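Local atomic coordinates of possible translation initiation inhibitor (Rhodopseudomonas palustris, PDB entry 3LME), a protein that is of unknown function but belongs to the YjgF-like superfamily of small alpha+beta proteins that typically assemble as trimers. Residues A[52-55]-A[56-60]; A[90-93]-A[94-98]. The protein carries 1 engineered substitution. All coordinates share one frame; numbering follows the deposited sequence.

Contact 1: residues A[52-55]-A[56-60]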
ATOM      1  N   ILE A  52      12.857  12.957   8.982  1.00 44.87           N
ATOM      2  CA  ILE A  52      12.505  12.408   7.710  1.00 44.24           C
ATOM      3  C   ILE A  52      13.702  11.807   6.980  1.00 44.80           C
ATOM      4  O   ILE A  52      13.580  10.685   6.429  1.00 45.48           O
ATOM      5  CB  ILE A  52      11.794  13.448   6.867  1.00 44.22           C
ATOM      6  CG1 ILE A  52      10.338  13.538   7.323  1.00 43.05           C
ATOM      7  CG2 ILE A  52      11.853  13.070   5.388  1.00 43.54           C
ATOM      8  CD1 ILE A  52       9.685  14.821   6.986  1.00 43.40           C
ATOM      9  N   ARG A  53      14.845  12.514   6.963  1.00 44.24           N
ATOM     10  CA  ARG A  53      16.086  11.945   6.381  1.00 43.79           C
ATOM     11  C   ARG A  53      16.381  10.580   7.033  1.00 43.01           C
ATOM     12  O   ARG A  53      16.665   9.591   6.342  1.00 42.64           O
ATOM     13  CB  ARG A  53      17.282  12.913   6.482  1.00 44.03           C
ATOM     14  CG  ARG A  53      18.642  12.370   5.979  1.00 45.94           C
ATOM     15  CD  ARG A  53      18.537  11.758   4.552  1.00 49.53           C
ATOM     16  NE  ARG A  53      19.780  11.207   3.952  1.00 49.61           N
ATOM     17  CZ  ARG A  53      20.654  11.908   3.222  1.00 48.19           C
ATOM     18  NH1 ARG A  53      20.459  13.201   3.031  1.00 46.33           N
ATOM     19  NH2 ARG A  53      21.727  11.322   2.689  1.00 47.51           N
ATOM     20  N   ARG A  54      16.228  10.521   8.349  1.00 41.92           N
ATOM     21  CA  ARG A  54      16.503   9.306   9.077  1.00 41.89           C
ATOM     22  C   ARG A  54      15.516   8.190   8.776  1.00 41.41           C
ATOM     23  O   ARG A  54      15.881   7.011   8.801  1.00 41.77           O
ATOM     24  CB  ARG A  54      16.537   9.583  10.574  1.00 42.39           C
ATOM     25  CG  ARG A  54      17.064   8.433  11.424  1.00 44.41           C
ATOM     26  CD  ARG A  54      18.492   8.211  11.078  1.00 50.01           C
ATOM     27  NE  ARG A  54      19.180   7.591  12.196  1.00 54.83           N
ATOM     28  CZ  ARG A  54      19.951   8.235  13.065  1.00 54.76           C
ATOM     29  NH1 ARG A  54      20.141   9.543  12.967  1.00 52.37           N
ATOM     30  NH2 ARG A  54      20.526   7.547  14.049  1.00 58.37           N
ATOM     31  N   MET A  55      14.261   8.552   8.522  1.00 41.11           N
ATOM     32  CA  MET A  55      13.250   7.593   8.075  1.00 40.09           C
ATOM     33  C   MET A  55      13.686   6.993   6.737  1.00 40.55           C
ATOM     34  O   MET A  55      13.698   5.764   6.573  1.00 40.02           O
ATOM     35  CB  MET A  55      11.897   8.276   7.960  1.00 39.56           C
ATOM     36  CG  MET A  55      10.758   7.429   7.375  1.00 37.05           C
ATOM     37  SD  MET A  55       9.259   8.426   7.252  1.00 31.06           S
ATOM     38  CE  MET A  55       9.691   9.491   5.856  1.00 29.07           C
ATOM     39  N   PHE A  56      14.101   7.853   5.803  1.00 41.17           N
ATOM     40  CA  PHE A  56      14.608   7.359   4.522  1.00 41.80           C
ATOM     41  C   PHE A  56      15.866   6.482   4.643  1.00 42.82           C
ATOM     42  O   PHE A  56      15.926   5.395   4.040  1.00 43.19           O
ATOM     43  CB  PHE A  56      14.841   8.502   3.569  1.00 41.32           C
ATOM     44  CG  PHE A  56      13.613   8.953   2.871  1.00 40.56           C
ATOM     45  CD1 PHE A  56      13.149   8.278   1.770  1.00 40.40           C
ATOM     46  CD2 PHE A  56      12.919  10.065   3.316  1.00 42.23           C
ATOM     47  CE1 PHE A  56      12.016   8.713   1.107  1.00 42.48           C
ATOM     48  CE2 PHE A  56      11.748  10.514   2.659  1.00 42.38           C
ATOM     49  CZ  PHE A  56      11.302   9.842   1.568  1.00 42.03           C
ATOM     50  N   ASP A  57      16.848   6.934   5.435  1.00 43.21           N
ATOM     51  CA  ASP A  57      18.051   6.154   5.677  1.00 43.73           C
ATOM     52  C   ASP A  57      17.713   4.783   6.312  1.00 43.96           C
ATOM     53  O   ASP A  57      18.241   3.747   5.876  1.00 44.87           O
ATOM     54  CB  ASP A  57      19.037   6.919   6.559  1.00 44.17           C
ATOM     55  CG  ASP A  57      19.666   8.158   5.870  1.00 47.26           C
ATOM     56  OD1 ASP A  57      19.622   8.327   4.620  1.00 49.35           O
ATOM     57  OD2 ASP A  57      20.248   8.978   6.617  1.00 49.82           O
ATOM     58  N   ASN A  58      16.848   4.743   7.327  1.00 42.87           N
ATOM     59  CA  ASN A  58      16.495   3.454   7.875  1.00 42.50           C
ATOM     60  C   ASN A  58      15.933   2.522   6.804  1.00 42.36           C
ATOM     61  O   ASN A  58      16.301   1.345   6.759  1.00 42.78           O
ATOM     62  CB  ASN A  58      15.473   3.573   8.994  1.00 43.32           C
ATOM     63  CG  ASN A  58      16.056   4.069  10.284  1.00 43.55           C
ATOM     64  OD1 ASN A  58      15.346   4.590  11.126  1.00 46.24           O
ATOM     65  ND2 ASN A  58      17.338   3.903  10.457  1.00 48.18           N
ATOM     66  N   MET A  59      15.020   3.043   5.973  1.00 41.73           N
ATOM     67  CA  MET A  59      14.331   2.253   4.940  1.00 40.43           C
ATOM     68  C   MET A  59      15.412   1.741   3.988  1.00 41.31           C
ATOM     69  O   MET A  59      15.454   0.525   3.696  1.00 41.51           O
ATOM     70  CB  MET A  59      13.241   3.080   4.199  1.00 39.38           C
ATOM     71  CG  MET A  59      12.472   2.346   3.067  1.00 35.57           C
ATOM     72  SD  MET A  59      11.508   3.314   1.855  1.00 28.65           S
ATOM     73  CE  MET A  59      12.731   4.418   1.144  1.00 28.14           C
ATOM     74  N   LEU A  60      16.300   2.651   3.544  1.00 41.13           N
ATOM     75  CA  LEU A  60      17.322   2.315   2.526  1.00 41.27           C
ATOM     76  C   LEU A  60      18.348   1.288   3.009  1.00 41.77           C
ATOM     77  O   LEU A  60      18.847   0.501   2.219  1.00 42.08           O
ATOM     78  CB  LEU A  60      18.000   3.566   1.945  1.00 40.24           C
ATOM     79  CG  LEU A  60      17.075   4.360   1.008  1.00 39.28           C
ATOM     80  CD1 LEU A  60      17.584   5.750   0.756  1.00 35.98           C
ATOM     81  CD2 LEU A  60      16.739   3.619  -0.341  1.00 37.37           C
TER

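Contact 2: residues A[90-93]-A[94-98]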
ATOM      1  N   VAL A  90       9.723  16.213   2.783  1.00 45.27           N
ATOM      2  CA  VAL A  90       9.905  14.984   2.003  1.00 43.84           C
ATOM      3  C   VAL A  90      10.493  15.298   0.613  1.00 43.80           C
ATOM      4  O   VAL A  90      11.407  14.629   0.125  1.00 43.40           O
ATOM      5  CB  VAL A  90       8.558  14.210   1.885  1.00 43.61           C
ATOM      6  CG1 VAL A  90       8.684  13.013   0.976  1.00 43.44           C
ATOM      7  CG2 VAL A  90       8.069  13.774   3.237  1.00 41.48           C
ATOM      8  N   ASN A  91       9.978  16.337  -0.022  1.00 44.09           N
ATOM      9  CA  ASN A  91      10.556  16.787  -1.269  1.00 44.65           C
ATOM     10  C   ASN A  91      12.046  17.091  -1.105  1.00 45.27           C
ATOM     11  O   ASN A  91      12.891  16.495  -1.796  1.00 45.81           O
ATOM     12  CB  ASN A  91       9.783  17.977  -1.832  1.00 44.03           C
ATOM     13  CG  ASN A  91       8.391  17.594  -2.294  1.00 45.39           C
ATOM     14  OD1 ASN A  91       8.057  16.415  -2.484  1.00 45.00           O
ATOM     15  ND2 ASN A  91       7.562  18.594  -2.474  1.00 48.88           N
ATOM     16  N   LYS A  92      12.367  17.969  -0.157  1.00 45.21           N
ATOM     17  CA  LYS A  92      13.731  18.383   0.075  1.00 45.71           C
ATOM     18  C   LYS A  92      14.640  17.161   0.369  1.00 45.93           C
ATOM     19  O   LYS A  92      15.740  17.022  -0.189  1.00 45.94           O
ATOM     20  CB  LYS A  92      13.725  19.408   1.208  1.00 45.89           C
ATOM     21  CG  LYS A  92      15.006  19.621   1.918  1.00 48.15           C
ATOM     22  CD  LYS A  92      15.735  20.877   1.439  1.00 53.61           C
ATOM     23  CE  LYS A  92      17.280  20.651   1.474  1.00 56.35           C
ATOM     24  NZ  LYS A  92      17.769  19.560   2.426  1.00 54.85           N
ATOM     25  N   VAL A  93      14.176  16.252   1.215  1.00 45.47           N
ATOM     26  CA  VAL A  93      15.000  15.101   1.543  1.00 45.24           C
ATOM     27  C   VAL A  93      15.228  14.191   0.344  1.00 45.59           C
ATOM     28  O   VAL A  93      16.327  13.638   0.172  1.00 45.35           O
ATOM     29  CB  VAL A  93      14.450  14.330   2.726  1.00 45.15           C
ATOM     30  CG1 VAL A  93      15.172  13.004   2.856  1.00 45.55           C
ATOM     31  CG2 VAL A  93      14.611  15.183   4.028  1.00 44.80           C
ATOM     32  N   GLN A  94      14.196  14.048  -0.491  1.00 45.56           N
ATOM     33  CA  GLN A  94      14.332  13.255  -1.693  1.00 45.36           C
ATOM     34  C   GLN A  94      15.270  13.929  -2.709  1.00 45.65           C
ATOM     35  O   GLN A  94      16.027  13.242  -3.372  1.00 45.43           O
ATOM     36  CB  GLN A  94      12.977  12.909  -2.294  1.00 45.31           C
ATOM     37  CG  GLN A  94      12.277  11.752  -1.633  1.00 44.76           C
ATOM     38  CD  GLN A  94      11.122  11.234  -2.462  1.00 45.54           C
ATOM     39  OE1 GLN A  94      10.037  11.820  -2.490  1.00 47.39           O
ATOM     40  NE2 GLN A  94      11.345  10.126  -3.147  1.00 45.61           N
ATOM     41  N   LYS A  95      15.253  15.258  -2.822  1.00 46.22           N
ATOM     42  CA  LYS A  95      16.268  15.930  -3.658  1.00 47.07           C
ATOM     43  C   LYS A  95      17.680  15.610  -3.162  1.00 47.07           C
ATOM     44  O   LYS A  95      18.611  15.457  -3.952  1.00 46.65           O
ATOM     45  CB  LYS A  95      16.073  17.445  -3.713  1.00 47.21           C
ATOM     46  CG  LYS A  95      15.223  17.904  -4.901  1.00 49.75           C
ATOM     47  CD  LYS A  95      14.955  19.396  -4.841  1.00 53.97           C
ATOM     48  CE  LYS A  95      13.614  19.740  -5.509  1.00 57.47           C
ATOM     49  NZ  LYS A  95      13.730  20.076  -6.990  1.00 60.55           N
ATOM     50  N   ASP A  96      17.828  15.488  -1.847  1.00 47.13           N
ATOM     51  CA  ASP A  96      19.129  15.225  -1.273  1.00 47.56           C
ATOM     52  C   ASP A  96      19.631  13.831  -1.641  1.00 47.22           C
ATOM     53  O   ASP A  96      20.833  13.615  -1.818  1.00 47.02           O
ATOM     54  CB  ASP A  96      19.069  15.333   0.246  1.00 48.06           C
ATOM     55  CG  ASP A  96      19.122  16.772   0.763  1.00 50.72           C
ATOM     56  OD1 ASP A  96      19.443  17.739  -0.010  1.00 51.19           O
ATOM     57  OD2 ASP A  96      18.835  16.901   1.992  1.00 52.01           O
ATOM     58  N   ILE A  97      18.701  12.888  -1.734  1.00 46.59           N
ATOM     59  CA  ILE A  97      19.056  11.493  -1.873  1.00 45.84           C
ATOM     60  C   ILE A  97      19.146  11.130  -3.343  1.00 45.96           C
ATOM     61  O   ILE A  97      20.122  10.525  -3.775  1.00 46.69           O
ATOM     62  CB  ILE A  97      18.079  10.573  -1.073  1.00 45.62           C
ATOM     63  CG1 ILE A  97      18.276  10.815   0.431  1.00 45.49           C
ATOM     64  CG2 ILE A  97      18.269   9.101  -1.431  1.00 43.65           C
ATOM     65  CD1 ILE A  97      17.443   9.947   1.326  1.00 44.68           C
ATOM     66  N   TRP A  98      18.146  11.540  -4.107  1.00 45.52           N
ATOM     67  CA  TRP A  98      17.998  11.124  -5.489  1.00 45.50           C
ATOM     68  C   TRP A  98      18.610  12.129  -6.476  1.00 46.01           C
ATOM     69  O   TRP A  98      18.651  11.883  -7.676  1.00 46.41           O
ATOM     70  CB  TRP A  98      16.507  10.849  -5.802  1.00 45.03           C
ATOM     71  CG  TRP A  98      16.093   9.426  -5.487  1.00 43.32           C
ATOM     72  CD1 TRP A  98      16.186   8.357  -6.323  1.00 42.64           C
ATOM     73  CD2 TRP A  98      15.537   8.926  -4.254  1.00 40.86           C
ATOM     74  NE1 TRP A  98      15.730   7.223  -5.695  1.00 43.01           N
ATOM     75  CE2 TRP A  98      15.333   7.540  -4.422  1.00 42.29           C
ATOM     76  CE3 TRP A  98      15.184   9.514  -3.033  1.00 38.89           C
ATOM     77  CZ2 TRP A  98      14.787   6.723  -3.405  1.00 42.45           C
ATOM     78  CZ3 TRP A  98      14.655   8.706  -2.019  1.00 40.47           C
ATOM     79  CH2 TRP A  98      14.470   7.323  -2.209  1.00 40.92           C
TER

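Contact 1: residues A[52-55]-A[56-60]
R53 reaches one turn along helix 48-64 to meet D57, an i to i+4 salt bridge on one of the two helices that pack beside the mixed sheet of this YjgF-like fold. The arginine leaves with CG anti to the backbone N (chi1 176°) and bends at chi2, which turns the guanidinium along the helix so that its NE edge faces D57. NE, and not a terminal nitrogen, makes the bond: it lies 3.0 Å from OD1 of D57, with the carboxylate oxygen in the guanidinium plane and approached on its syn side. The two flat groups are nevertheless steeply turned, 75° between planes. Beyond this pair, R53 also packs on I97 of helix 83-98.

The buried flank is apolar. I52 and F56 run side by side in the same direction, and CG2 of I52 sits at the edge of the phenyl ring, 3.7 Å from CE2. M55 instead lies across F56; its chain bends at chi3, bringing the terminal methyl CE to 3.9 Å from the same CE2. Both M55 and F56 rest on I122 of strand 120-127. Beneath these side chains the backbone is regularly helical: F56 N donates to I52 O at 2.9 Å, with an N-H...O angle of 167°.

Contact 2: residues A[90-93]-A[94-98]
V90 and Q94 lie side by side one helical turn apart, pointing the same way, with the methyl CG1 of V90 3.9 Å from OE1 of Q94. The glutamine chain runs extended beyond CG, and its main polar partner lies off the helix: OE1 accepts a hydrogen bond from NH2 of R106. In the backbone of this turn, Q94 N donates to V90 O at 2.9 Å.

N91 shares that arginine, its OD1 also taking a bond from R106 NH2, so a single guanidinium nitrogen ties two side chains of helix 83-98 to strand 106-110. This helix is the connection of a beta-alpha-beta unit, between strands 73-80 and 106-110. N91 and K95 also pack on T18 of the second subunit, placing this side of the helix at the trimer interface.

K92 starts with CG anti to its own N and then folds at each later torsion, which brings the ammonium group to the carboxylate of D96. K92 NZ reaches D96 OD2 at 2.9 Å, on the syn side and 26° out of the carboxylate plane, while D96 OD1 stays farther off at 3.5 Å. E49 on helix 48-64 forms a second salt bridge with the same NZ, so two carboxylates share this ammonium group.

V93 is buried against helix 48-64. I97 lies alongside it, CD1 being 4.1 Å from V93 CG1. Their backbone bond, I97 N to V93 O, is weak: 3.1 Å long and bent to 130°.

Contact 1 comes first along the chain, on helix 48-64, and contact 2 follows on helix 83-98, with strand 73-80 between them in sequence. They are about 11 Å apart, centre to centre, yet the helices meet directly: I52 CG2 lies 3.7 Å from V93 CG2, and F56 packs against both V93 and I97. Contact 1 is the more central, its centre about 5 Å from that of the chain against about 13 Å for contact 2, and M55, F56 and M59 also rest on strands of the sheet. No other subunit touches contact 1, whereas contact 2 reaches a second subunit. Helix 83-98 thus packs against helix 48-64 within the subunit while contributing to the trimer interface.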